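Local coordinates for protein taurocyamine kinase (Schistosoma mansoni, PDB 4WOD) that reversibly transfers phosphate between ATP and the guanidino compound taurocyamine, using magnesium as cofactor, at residues H94-T108 and R326-H339. The protein carries 4 engineered substitutions. Numbering follows the deposited sequence.
Sequences HPKSNFGDLKSLSFT and RLGLTELDAVTEMH
Glu331, in the first turn of helix 331-355, grips the loop 94-108 with both carboxylate oxygens. Glu331 OE2 accepts from Ser97 OG at 2.7 Å, and Glu331 OE1 from Asn98 N, also at 2.7 Å; each donor stands above the carboxylate plane. A bend at chi2 (85°) turns the carboxylate to these donors. Next to it Leu332 N donates to Asn98 O, in the carbonyl plane, so successive residues of the opening turn hold the loop by side chain and by backbone. Upstream, Gly328 N gives His94 ND1 a nearly straight bond (2.9 Å, 165°) in the imidazole plane, which fixes how that ring is turned. At the far end His339 NE2 donates to Thr108 O at 2.9 Å, whereas Thr108 OG1 is hydrogen-bonded to Tyr113 OH. Thr330 and Asp333 close the helix start as a capping box, while Asn98 OD1 accepts from Gly100 N two residues on, an Asx turn.

In this first repeat of the duplicated phosphagen kinase, the loop linking helix 74-84 to strand 117-126 is thereby fastened to the start of the helix that follows strand 318-323. Helix 236-251 backs the join, its Ala244 touching Phe99 and its Tyr240 touching Leu105 and Val335.

Apolar packing runs on along the helix. Glu331 CG lies over one face of the Phe99 ring, a CH-pi contact 3.8 Å from the centroid. Leu332 sets CD1 against Leu105 CD1 and CD2 against Gly100 CA at 3.8 Å; one turn later Val335 CG1 meets Phe107 CZ. His339 has CG anti to its backbone N, which brings the imidazole alongside Phe107: Phe107 CB sits over the His339 ring face, 3.9 Å from the centroid, and the two rings lie obliquely, planes 37° apart.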
loop_
_atom_site.group_PDB
_atom_site.type_symbol
_atom_site.label_atom_id
_atom_site.label_comp_id
_atom_site.label_asym_id
_atom_site.label_seq_id
_atom_site.Cartn_x
_atom_site.Cartn_y
_atom_site.Cartn_z
ATOM N N HIS A 94 10.988 -21.341 16.114
ATOM C CA HIS A 94 10.962 -21.991 14.812
ATOM C C HIS A 94 10.907 -23.506 14.956
ATOM O O HIS A 94 11.677 -24.081 15.728
ATOM C CB HIS A 94 12.191 -21.591 13.987
ATOM C CG HIS A 94 12.085 -21.990 12.555
ATOM N ND1 HIS A 94 11.302 -21.304 11.656
ATOM C CD2 HIS A 94 12.620 -23.030 11.875
ATOM C CE1 HIS A 94 11.368 -21.892 10.481
ATOM N NE2 HIS A 94 12.172 -22.936 10.583
ATOM N N PRO A 95 10.034 -24.167 14.176
ATOM C CA PRO A 95 9.915 -25.629 14.281
ATOM C C PRO A 95 11.077 -26.390 13.645
ATOM O O PRO A 95 11.818 -25.820 12.847
ATOM C CB PRO A 95 8.608 -25.922 13.529
ATOM C CG PRO A 95 8.513 -24.860 12.527
ATOM C CD PRO A 95 9.127 -23.611 13.156
ATOM N N LYS A 96 11.242 -27.664 14.002
ATOM C CA LYS A 96 12.189 -28.512 13.300
ATOM C C LYS A 96 11.858 -28.495 11.814
ATOM O O LYS A 96 10.693 -28.344 11.427
ATOM C CB LYS A 96 12.158 -29.947 13.829
ATOM C CG LYS A 96 12.522 -30.072 15.292
ATOM C CD LYS A 96 13.874 -29.451 15.590
ATOM C CE LYS A 96 14.422 -29.970 16.929
ATOM N NZ LYS A 96 15.524 -29.083 17.398
ATOM N N SER A 97 12.900 -28.616 11.004
ATOM C CA SER A 97 12.788 -28.695 9.559
ATOM C C SER A 97 11.854 -29.834 9.174
ATOM O O SER A 97 11.946 -30.928 9.738
ATOM C CB SER A 97 14.178 -28.898 8.951
ATOM O OG SER A 97 14.144 -28.994 7.541
ATOM N N ASN A 98 10.944 -29.562 8.241
ATOM C CA ASN A 98 10.046 -30.586 7.697
ATOM C C ASN A 98 9.575 -30.218 6.292
ATOM O O ASN A 98 8.719 -29.327 6.128
ATOM C CB ASN A 98 8.836 -30.799 8.609
ATOM C CG ASN A 98 7.847 -31.814 8.043
ATOM O OD1 ASN A 98 8.212 -32.676 7.243
ATOM N ND2 ASN A 98 6.580 -31.689 8.433
ATOM N N PHE A 99 10.146 -30.904 5.298
ATOM C CA PHE A 99 9.829 -30.700 3.888
ATOM C C PHE A 99 8.536 -31.444 3.530
ATOM O O PHE A 99 7.896 -31.153 2.513
ATOM C CB PHE A 99 11.000 -31.155 2.974
ATOM C CG PHE A 99 12.139 -30.151 2.895
ATOM C CD1 PHE A 99 12.120 -29.124 1.961
ATOM C CD2 PHE A 99 13.214 -30.228 3.779
ATOM C CE1 PHE A 99 13.144 -28.190 1.901
ATOM C CE2 PHE A 99 14.246 -29.285 3.733
ATOM C CZ PHE A 99 14.205 -28.268 2.778
ATOM N N GLY A 100 8.150 -32.389 4.381
ATOM C CA GLY A 100 6.928 -33.153 4.170
ATOM C C GLY A 100 7.229 -34.559 3.672
ATOM O O GLY A 100 8.383 -34.917 3.444
ATOM N N ASP A 101 6.186 -35.355 3.494
ATOM C CA ASP A 101 6.322 -36.691 2.927
ATOM C C ASP A 101 6.519 -36.607 1.422
ATOM O O ASP A 101 5.547 -36.545 0.666
ATOM C CB ASP A 101 5.082 -37.523 3.258
ATOM C CG ASP A 101 5.240 -38.980 2.909
ATOM O OD1 ASP A 101 6.295 -39.364 2.365
ATOM O OD2 ASP A 101 4.284 -39.743 3.166
ATOM N N LEU A 102 7.774 -36.616 0.985
ATOM C CA LEU A 102 8.094 -36.350 -0.413
ATOM C C LEU A 102 7.427 -37.341 -1.364
ATOM O O LEU A 102 6.901 -36.941 -2.394
ATOM C CB LEU A 102 9.608 -36.354 -0.627
ATOM C CG LEU A 102 10.330 -35.252 0.152
ATOM C CD1 LEU A 102 11.772 -35.096 -0.297
ATOM C CD2 LEU A 102 9.589 -33.929 0.024
ATOM N N LYS A 103 7.427 -38.622 -1.017
ATOM C CA LYS A 103 6.847 -39.638 -1.900
ATOM C C LYS A 103 5.362 -39.381 -2.241
ATOM O O LYS A 103 4.910 -39.715 -3.337
ATOM C CB LYS A 103 7.010 -41.033 -1.278
ATOM C CG LYS A 103 8.223 -41.167 -0.348
ATOM C CD LYS A 103 8.138 -42.420 0.531
ATOM C CE LYS A 103 7.369 -42.153 1.817
ATOM N NZ LYS A 103 7.416 -43.290 2.781
ATOM N N SER A 104 4.613 -38.777 -1.316
ATOM C CA SER A 104 3.175 -38.587 -1.510
ATOM C C SER A 104 2.782 -37.118 -1.718
ATOM O O SER A 104 1.608 -36.797 -1.919
ATOM C CB SER A 104 2.404 -39.149 -0.314
ATOM O OG SER A 104 2.441 -38.246 0.773
ATOM N N LEU A 105 3.758 -36.221 -1.663
ATOM C CA LEU A 105 3.457 -34.807 -1.793
ATOM C C LEU A 105 3.156 -34.439 -3.241
ATOM O O LEU A 105 3.859 -34.858 -4.168
ATOM C CB LEU A 105 4.612 -33.970 -1.270
ATOM C CG LEU A 105 4.460 -32.464 -1.442
ATOM C CD1 LEU A 105 3.416 -31.926 -0.490
ATOM C CD2 LEU A 105 5.795 -31.789 -1.218
ATOM N N SER A 106 2.110 -33.645 -3.432
ATOM C CA SER A 106 1.719 -33.232 -4.767
ATOM C C SER A 106 0.955 -31.909 -4.775
ATOM O O SER A 106 -0.023 -31.744 -4.051
ATOM C CB SER A 106 0.869 -34.317 -5.422
ATOM O OG SER A 106 0.410 -33.887 -6.683
ATOM N N PHE A 107 1.422 -30.988 -5.608
ATOM C CA PHE A 107 0.770 -29.700 -5.864
ATOM C C PHE A 107 0.289 -29.595 -7.309
ATOM O O PHE A 107 0.975 -30.060 -8.219
ATOM C CB PHE A 107 1.744 -28.558 -5.608
ATOM C CG PHE A 107 2.134 -28.410 -4.183
ATOM C CD1 PHE A 107 1.234 -27.883 -3.259
ATOM C CD2 PHE A 107 3.385 -28.785 -3.759
ATOM C CE1 PHE A 107 1.593 -27.737 -1.941
ATOM C CE2 PHE A 107 3.752 -28.641 -2.434
ATOM C CZ PHE A 107 2.862 -28.121 -1.529
ATOM N N THR A 108 -0.839 -28.934 -7.538
ATOM C CA THR A 108 -1.312 -28.762 -8.907
ATOM C C THR A 108 -0.289 -27.926 -9.669
ATOM O O THR A 108 0.411 -27.095 -9.076
ATOM C CB THR A 108 -2.719 -28.098 -8.973
ATOM O OG1 THR A 108 -2.702 -26.850 -8.267
ATOM C CG2 THR A 108 -3.765 -29.012 -8.355
ATOM N N ARG A 326 9.215 -16.758 6.172
ATOM C CA ARG A 326 10.418 -17.593 6.263
ATOM C C ARG A 326 10.550 -18.237 7.641
ATOM O O ARG A 326 11.027 -19.366 7.778
ATOM C CB ARG A 326 11.689 -16.768 6.003
ATOM C CG ARG A 326 11.729 -15.991 4.706
ATOM C CD ARG A 326 12.204 -16.837 3.533
ATOM N NE ARG A 326 12.325 -16.010 2.336
ATOM C CZ ARG A 326 11.297 -15.548 1.632
ATOM N NH1 ARG A 326 10.037 -15.843 1.985
ATOM N NH2 ARG A 326 11.527 -14.778 0.575
ATOM N N LEU A 327 10.169 -17.482 8.662
ATOM C CA LEU A 327 10.441 -17.862 10.036
ATOM C C LEU A 327 9.162 -18.216 10.784
ATOM O O LEU A 327 8.148 -17.528 10.661
ATOM C CB LEU A 327 11.179 -16.728 10.752
ATOM C CG LEU A 327 11.583 -16.941 12.209
ATOM C CD1 LEU A 327 12.732 -17.930 12.305
ATOM C CD2 LEU A 327 11.966 -15.624 12.850
ATOM N N GLY A 328 9.205 -19.300 11.554
ATOM C CA GLY A 328 8.066 -19.681 12.373
ATOM C C GLY A 328 7.109 -20.676 11.751
ATOM O O GLY A 328 6.000 -20.851 12.246
ATOM N N LEU A 329 7.535 -21.311 10.663
ATOM C CA LEU A 329 6.766 -22.377 10.015
ATOM C C LEU A 329 7.737 -23.366 9.393
ATOM O O LEU A 329 8.928 -23.083 9.285
ATOM C CB LEU A 329 5.792 -21.855 8.930
ATOM C CG LEU A 329 6.150 -20.765 7.913
ATOM C CD1 LEU A 329 7.480 -20.957 7.208
ATOM C CD2 LEU A 329 5.065 -20.667 6.848
ATOM N N THR A 330 7.238 -24.531 8.988
ATOM C CA THR A 330 8.091 -25.494 8.300
ATOM C C THR A 330 8.235 -25.174 6.815
ATOM O O THR A 330 7.512 -24.330 6.261
ATOM C CB THR A 330 7.552 -26.926 8.413
ATOM O OG1 THR A 330 6.316 -27.000 7.701
ATOM C CG2 THR A 330 7.345 -27.308 9.852
ATOM N N GLU A 331 9.153 -25.883 6.168
ATOM C CA GLU A 331 9.365 -25.752 4.736
ATOM C C GLU A 331 8.084 -26.116 3.986
ATOM O O GLU A 331 7.693 -25.439 3.031
ATOM C CB GLU A 331 10.534 -26.642 4.281
ATOM C CG GLU A 331 11.907 -26.198 4.795
ATOM C CD GLU A 331 12.258 -26.711 6.200
ATOM O OE1 GLU A 331 11.363 -27.187 6.965
ATOM O OE2 GLU A 331 13.457 -26.631 6.537
ATOM N N LEU A 332 7.430 -27.178 4.451
ATOM C CA LEU A 332 6.169 -27.609 3.881
ATOM C C LEU A 332 5.115 -26.510 4.049
ATOM O O LEU A 332 4.433 -26.180 3.087
ATOM C CB LEU A 332 5.697 -28.910 4.529
ATOM C CG LEU A 332 4.389 -29.464 3.950
ATOM C CD1 LEU A 332 4.483 -29.653 2.433
ATOM C CD2 LEU A 332 4.047 -30.775 4.630
ATOM N N ASP A 333 5.007 -25.928 5.249
ATOM C CA ASP A 333 4.105 -24.794 5.454
ATOM C C ASP A 333 4.394 -23.671 4.467
ATOM O O ASP A 333 3.456 -23.091 3.902
ATOM C CB ASP A 333 4.197 -24.219 6.877
ATOM C CG ASP A 333 3.790 -25.201 7.957
ATOM O OD1 ASP A 333 3.012 -26.143 7.704
ATOM O OD2 ASP A 333 4.263 -25.017 9.090
ATOM N N ALA A 334 5.681 -23.354 4.269
ATOM C CA ALA A 334 6.086 -22.240 3.402
ATOM C C ALA A 334 5.775 -22.481 1.918
ATOM O O ALA A 334 5.243 -21.597 1.245
ATOM C CB ALA A 334 7.580 -21.933 3.564
ATOM N N VAL A 335 6.103 -23.660 1.395
ATOM C CA VAL A 335 5.815 -23.904 -0.010
ATOM C C VAL A 335 4.289 -24.037 -0.219
ATOM O O VAL A 335 3.768 -23.674 -1.277
ATOM C CB VAL A 335 6.590 -25.153 -0.550
ATOM C CG1 VAL A 335 6.019 -26.444 0.012
ATOM C CG2 VAL A 335 6.560 -25.187 -2.053
ATOM N N THR A 336 3.570 -24.517 0.793
ATOM C CA THR A 336 2.102 -24.560 0.726
ATOM C C THR A 336 1.530 -23.126 0.706
ATOM O O THR A 336 0.676 -22.793 -0.118
ATOM C CB THR A 336 1.503 -25.345 1.896
ATOM O OG1 THR A 336 1.971 -26.701 1.854
ATOM C CG2 THR A 336 -0.017 -25.321 1.835
ATOM N N GLU A 337 2.017 -22.276 1.597
ATOM C CA GLU A 337 1.636 -20.862 1.553
ATOM C C GLU A 337 1.849 -20.267 0.159
ATOM O O GLU A 337 0.954 -19.608 -0.396
ATOM C CB GLU A 337 2.427 -20.059 2.589
ATOM C CG GLU A 337 2.078 -18.572 2.582
ATOM C CD GLU A 337 3.010 -17.739 3.452
ATOM O OE1 GLU A 337 4.203 -17.609 3.103
ATOM O OE2 GLU A 337 2.550 -17.216 4.489
ATOM N N MET A 338 3.021 -20.526 -0.420
ATOM C CA MET A 338 3.321 -20.068 -1.763
ATOM C C MET A 338 2.300 -20.595 -2.764
ATOM O O MET A 338 1.718 -19.838 -3.543
ATOM C CB MET A 338 4.726 -20.513 -2.186
ATOM C CG MET A 338 5.122 -20.074 -3.586
ATOM S SD MET A 338 4.767 -21.338 -4.846
ATOM C CE MET A 338 5.540 -20.635 -6.290
ATOM N N HIS A 339 2.091 -21.901 -2.750
ATOM C CA HIS A 339 1.272 -22.503 -3.790
ATOM C C HIS A 339 -0.172 -22.036 -3.710
ATOM O O HIS A 339 -0.785 -21.714 -4.735
ATOM C CB HIS A 339 1.318 -24.021 -3.722
ATOM C CG HIS A 339 0.579 -24.670 -4.849
ATOM N ND1 HIS A 339 -0.741 -25.052 -4.749
ATOM C CD2 HIS A 339 0.968 -24.979 -6.107
ATOM C CE1 HIS A 339 -1.132 -25.575 -5.896
ATOM N NE2 HIS A 339 -0.112 -25.552 -6.736
#